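Local coordinates for protein endo-1,3-beta-glucanase (Streptomyces sioyaensis, PDB 3DGT) that hydrolyses internal linkages of 1,3-beta-glucans as an endo-1,3-beta-glucanase, represented here by its family 16 glycoside hydrolase catalytic domain, at residues Ile70-Asp75 with Leu240-Gly245; Phe92-Gly97 with Met195-Ser200. One frame throughout, in Å; residues are numbered along the deposited sequence.

Interaction 1 of 2, residues Ile70-Asp75 with Leu240-Gly245; sequences ITPRRD and LNVAMG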
# COMPACT_ATOMS: atom_id res chain seq x y z
N ILE A 70 -10.23 -7.28 -1.76
CA ILE A 70 -10.71 -5.93 -1.96
C ILE A 70 -11.16 -5.84 -3.41
O ILE A 70 -10.34 -5.95 -4.33
CB ILE A 70 -9.67 -4.83 -1.61
CG1 ILE A 70 -9.31 -4.89 -0.12
CG2 ILE A 70 -10.24 -3.45 -1.97
CD1 ILE A 70 -8.20 -3.92 0.31
N THR A 71 -12.47 -5.66 -3.62
CA THR A 71 -13.05 -5.77 -4.95
C THR A 71 -13.74 -4.49 -5.42
O THR A 71 -14.75 -4.10 -4.83
CB THR A 71 -14.10 -6.90 -5.01
OG1 THR A 71 -13.57 -8.08 -4.39
CG2 THR A 71 -14.42 -7.22 -6.44
N PRO A 72 -13.21 -3.82 -6.46
CA PRO A 72 -13.96 -2.71 -7.08
C PRO A 72 -15.27 -3.19 -7.69
O PRO A 72 -15.32 -4.26 -8.31
CB PRO A 72 -13.01 -2.21 -8.17
CG PRO A 72 -11.63 -2.65 -7.67
CD PRO A 72 -11.88 -4.01 -7.08
N ARG A 73 -16.32 -2.39 -7.50
CA ARG A 73 -17.64 -2.71 -8.04
C ARG A 73 -18.20 -1.51 -8.78
O ARG A 73 -17.95 -0.37 -8.39
CB ARG A 73 -18.61 -3.08 -6.91
CG ARG A 73 -18.18 -4.23 -6.02
CD ARG A 73 -18.22 -5.56 -6.75
NE ARG A 73 -17.92 -6.64 -5.80
CZ ARG A 73 -17.93 -7.93 -6.11
NH1 ARG A 73 -18.19 -8.32 -7.35
NH2 ARG A 73 -17.66 -8.82 -5.17
N ARG A 74 -18.96 -1.77 -9.84
CA ARG A 74 -19.62 -0.72 -10.60
C ARG A 74 -21.10 -1.04 -10.64
O ARG A 74 -21.50 -2.05 -11.23
CB ARG A 74 -19.04 -0.66 -12.01
CG ARG A 74 -19.34 0.61 -12.78
CD ARG A 74 -18.95 0.43 -14.24
NE ARG A 74 -18.97 1.67 -15.02
CZ ARG A 74 -20.02 2.10 -15.71
NH1 ARG A 74 -21.16 1.41 -15.69
NH2 ARG A 74 -19.94 3.23 -16.39
N ASP A 75 -21.92 -0.20 -10.02
CA ASP A 75 -23.35 -0.48 -9.96
C ASP A 75 -24.04 -0.16 -11.29
O ASP A 75 -23.40 0.33 -12.24
CB ASP A 75 -24.03 0.18 -8.72
CG ASP A 75 -24.10 1.71 -8.80
OD1 ASP A 75 -24.01 2.31 -9.89
OD2 ASP A 75 -24.28 2.33 -7.72
N LEU A 240 -4.26 -0.81 2.86
CA LEU A 240 -4.54 -1.64 1.68
C LEU A 240 -5.75 -1.05 0.96
O LEU A 240 -6.76 -0.75 1.59
CB LEU A 240 -4.87 -3.08 2.09
CG LEU A 240 -3.73 -3.92 2.65
CD1 LEU A 240 -4.31 -5.13 3.36
CD2 LEU A 240 -2.79 -4.35 1.55
N ASN A 241 -5.66 -0.88 -0.36
CA ASN A 241 -6.79 -0.38 -1.13
C ASN A 241 -6.73 -0.77 -2.58
O ASN A 241 -5.69 -1.17 -3.09
CB ASN A 241 -6.88 1.15 -1.02
CG ASN A 241 -5.68 1.85 -1.64
OD1 ASN A 241 -4.61 1.93 -1.04
ND2 ASN A 241 -5.86 2.36 -2.85
N VAL A 242 -7.87 -0.63 -3.26
CA VAL A 242 -7.85 -0.57 -4.71
C VAL A 242 -8.59 0.70 -5.14
O VAL A 242 -9.81 0.79 -5.07
CB VAL A 242 -8.45 -1.84 -5.39
CG1 VAL A 242 -8.28 -1.72 -6.91
CG2 VAL A 242 -7.78 -3.13 -4.88
N ALA A 243 -7.82 1.69 -5.55
CA ALA A 243 -8.40 2.91 -6.10
C ALA A 243 -8.86 2.63 -7.53
O ALA A 243 -8.38 1.71 -8.18
CB ALA A 243 -7.38 4.05 -6.07
N MET A 244 -9.81 3.43 -8.01
CA MET A 244 -10.27 3.39 -9.40
C MET A 244 -10.09 4.76 -10.04
O MET A 244 -10.75 5.72 -9.65
CB MET A 244 -11.74 2.97 -9.46
CG MET A 244 -12.28 2.73 -10.87
SD MET A 244 -11.31 1.50 -11.79
CE MET A 244 -11.19 0.23 -10.48
N GLY A 245 -9.19 4.83 -11.02
CA GLY A 245 -8.90 6.09 -11.70
C GLY A 245 -7.92 6.96 -10.94
O GLY A 245 -7.20 6.48 -10.06
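Ile70 and Val242 have the closest CA atoms across the two segments, 6.7 Å apart, and no hydrogen bond joins the backbones: the contact is made mainly by apolar side chains, with Ile70 also resting on the backbone of Leu240. Ile70 reaches it with both branches. With CG1 beside the backbone N and the chain straight beyond it (chi2 175°), CD1 runs out to Leu240. There Ile70 CD1 lies 3.9 Å from Leu240 CB and 3.7 Å from Leu240 O. Ile70 CG2 meets Val242 CG2 at 3.8 Å, the two side chains running antiparallel alongside one another. This is core packing within the beta-sandwich (jelly-roll) fold of glycoside hydrolase family 16, where strands 68-74 and 236-244 both pair with strand 80-87. The other branch of Val242 serves Pro72, whose ring stands nearly perpendicular to the valine side chain; Pro72 CG lies 3.6 Å from Val242 CG1. Farther along, Met244 is bent at chi2 and chi3, which curls its terminal CE against Pro72 CB at 3.8 Å. Met266 of strand 266-276 packs on both Ile70 and Val242, while Tyr119 and Ser82 touch Pro72. Asn241 turns from this apolar seam, and its OD1 accepts a hydrogen bond from Trp124 NE1.

Interaction 2 of 2, residues Phe92-Gly97 with Met195-Ser200; sequences FQPPAG and MEWDRS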
# COMPACT_ATOMS: atom_id res chain seq x y z
N PHE A 92 4.21 1.31 14.27
CA PHE A 92 5.29 0.57 13.61
C PHE A 92 6.50 1.44 13.30
O PHE A 92 6.41 2.37 12.51
CB PHE A 92 4.78 -0.07 12.31
CG PHE A 92 3.54 -0.92 12.48
CD1 PHE A 92 3.50 -1.94 13.42
CD2 PHE A 92 2.41 -0.70 11.69
CE1 PHE A 92 2.35 -2.73 13.57
CE2 PHE A 92 1.26 -1.49 11.83
CZ PHE A 92 1.23 -2.50 12.78
N GLN A 93 7.62 1.11 13.96
CA GLN A 93 8.88 1.84 13.85
C GLN A 93 9.93 1.04 14.61
O GLN A 93 9.75 0.76 15.79
CB GLN A 93 8.76 3.23 14.49
CG GLN A 93 10.06 4.04 14.46
CD GLN A 93 9.99 5.33 15.26
OE1 GLN A 93 9.05 5.55 16.02
NE2 GLN A 93 10.99 6.18 15.10
N PRO A 94 11.04 0.69 13.94
CA PRO A 94 12.09 -0.03 14.66
C PRO A 94 12.84 0.93 15.56
O PRO A 94 12.91 2.12 15.25
CB PRO A 94 13.02 -0.50 13.54
CG PRO A 94 12.85 0.49 12.44
CD PRO A 94 11.41 0.96 12.54
N PRO A 95 13.41 0.43 16.67
CA PRO A 95 14.24 1.37 17.44
C PRO A 95 15.56 1.62 16.72
O PRO A 95 15.92 0.85 15.83
CB PRO A 95 14.49 0.62 18.74
CG PRO A 95 14.41 -0.83 18.35
CD PRO A 95 13.32 -0.88 17.31
N ALA A 96 16.27 2.67 17.12
CA ALA A 96 17.55 2.97 16.49
C ALA A 96 18.49 1.80 16.73
O ALA A 96 18.52 1.22 17.82
CB ALA A 96 18.12 4.26 17.05
N GLY A 97 19.23 1.42 15.69
CA GLY A 97 20.06 0.22 15.74
C GLY A 97 19.33 -1.00 15.22
O GLY A 97 19.96 -1.97 14.82
N MET A 195 9.04 -4.08 2.64
CA MET A 195 9.81 -2.89 2.95
C MET A 195 10.65 -3.22 4.17
O MET A 195 10.11 -3.63 5.20
CB MET A 195 8.84 -1.74 3.25
CG MET A 195 9.47 -0.37 3.48
SD MET A 195 10.34 -0.17 5.06
CE MET A 195 9.05 -0.53 6.24
N GLU A 196 11.97 -3.10 4.04
CA GLU A 196 12.87 -3.19 5.18
C GLU A 196 13.40 -1.80 5.55
O GLU A 196 13.97 -1.10 4.71
CB GLU A 196 14.02 -4.17 4.96
CG GLU A 196 15.00 -4.20 6.14
CD GLU A 196 16.15 -5.14 5.94
OE1 GLU A 196 15.94 -6.37 5.99
OE2 GLU A 196 17.28 -4.66 5.75
N TRP A 197 13.18 -1.44 6.80
CA TRP A 197 13.56 -0.15 7.35
C TRP A 197 14.73 -0.45 8.27
O TRP A 197 14.57 -1.08 9.33
CB TRP A 197 12.36 0.39 8.11
CG TRP A 197 12.45 1.75 8.76
CD1 TRP A 197 13.54 2.56 8.91
CD2 TRP A 197 11.37 2.39 9.43
NE1 TRP A 197 13.18 3.71 9.61
CE2 TRP A 197 11.85 3.62 9.94
CE3 TRP A 197 10.02 2.06 9.63
CZ2 TRP A 197 11.03 4.50 10.64
CZ3 TRP A 197 9.21 2.94 10.33
CH2 TRP A 197 9.72 4.15 10.82
N ASP A 198 15.92 -0.01 7.85
CA ASP A 198 17.18 -0.39 8.46
C ASP A 198 17.79 0.79 9.23
O ASP A 198 18.33 1.72 8.63
CB ASP A 198 18.14 -0.89 7.37
CG ASP A 198 19.41 -1.48 7.91
OD1 ASP A 198 19.66 -1.36 9.13
OD2 ASP A 198 20.17 -2.09 7.11
N ARG A 199 17.69 0.74 10.55
CA ARG A 199 18.29 1.77 11.39
C ARG A 199 19.59 1.27 12.02
O ARG A 199 20.05 1.83 13.02
CB ARG A 199 17.30 2.21 12.48
CG ARG A 199 16.02 2.84 11.92
CD ARG A 199 15.14 3.39 13.02
NE ARG A 199 15.70 4.63 13.56
CZ ARG A 199 15.23 5.26 14.63
NH1 ARG A 199 14.21 4.73 15.31
NH2 ARG A 199 15.78 6.39 15.04
N SER A 200 20.18 0.23 11.44
CA SER A 200 21.40 -0.37 11.99
C SER A 200 22.68 0.19 11.39
O SER A 200 23.77 -0.16 11.83
CB SER A 200 21.38 -1.89 11.83
OG SER A 200 21.69 -2.28 10.50
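Trp197 holds CG anti to its backbone N (chi1 -178°), which turns one face of the indole to Pro94, while Arg199, extended at chi2 and bent at chi3 (74°), brings its guanidinium alongside the Pro94 carbonyl. Pro94 CD sits over that face of the indole, 3.5 Å from the centroid of the six-membered ring of Trp197, a CH-pi contact. Pro94 CG packs against Arg199 CD at 3.7 Å. Gln93, extended beyond CG, runs past the far end of the indole and puts its CG 3.7 Å from Trp197 CH2. The guanidinium is used edge-on: Arg199 NH1 donates to Pro94 O at 2.9 Å (N-H...O 156°), with that oxygen close to the guanidinium plane and NH1 in the carbonyl plane. Over one guanidinium face lies Ala96 N, 3.4 Å from Arg199 NH1 but not bonded to it, both being donors. Arg199 NE forms a salt bridge with Glu204, a second polar partner for the same guanidinium. The backbones join where Gly97 N donates to Arg199 O at 2.8 Å. Phe236 adds a steeply inclined ring against Trp197. Ser200 gives both N and OG to Asp198 OD1; OD2 of the same carboxylate forms a salt bridge with Arg207. The N bond makes an Asx turn at the end of strand 191-198, beside the loop leading into strand 99-107 of the family 16 beta-sandwich.

Along the chain the order is 70-75, 92-97, 195-200, 240-245, and interaction 2 therefore falls wholly within the span that interaction 1 closes. The two lie on opposite sides of the chain's centre, about 32 Å between their own centres and about 11 Å at the nearest atoms, without touching. Strand 236-244 runs from one to the other: its later part carries 240-245, and its first residue, Phe236, is backbone hydrogen-bonded to Phe92. Strand 80-87 pairs with both strands of interaction 1. Interaction 1 is buried in the beta-sandwich of the catalytic domain, whereas interaction 2 fastens a partly exposed loop, the link from strand 80-87 to strand 99-107, which itself pairs with 191-198.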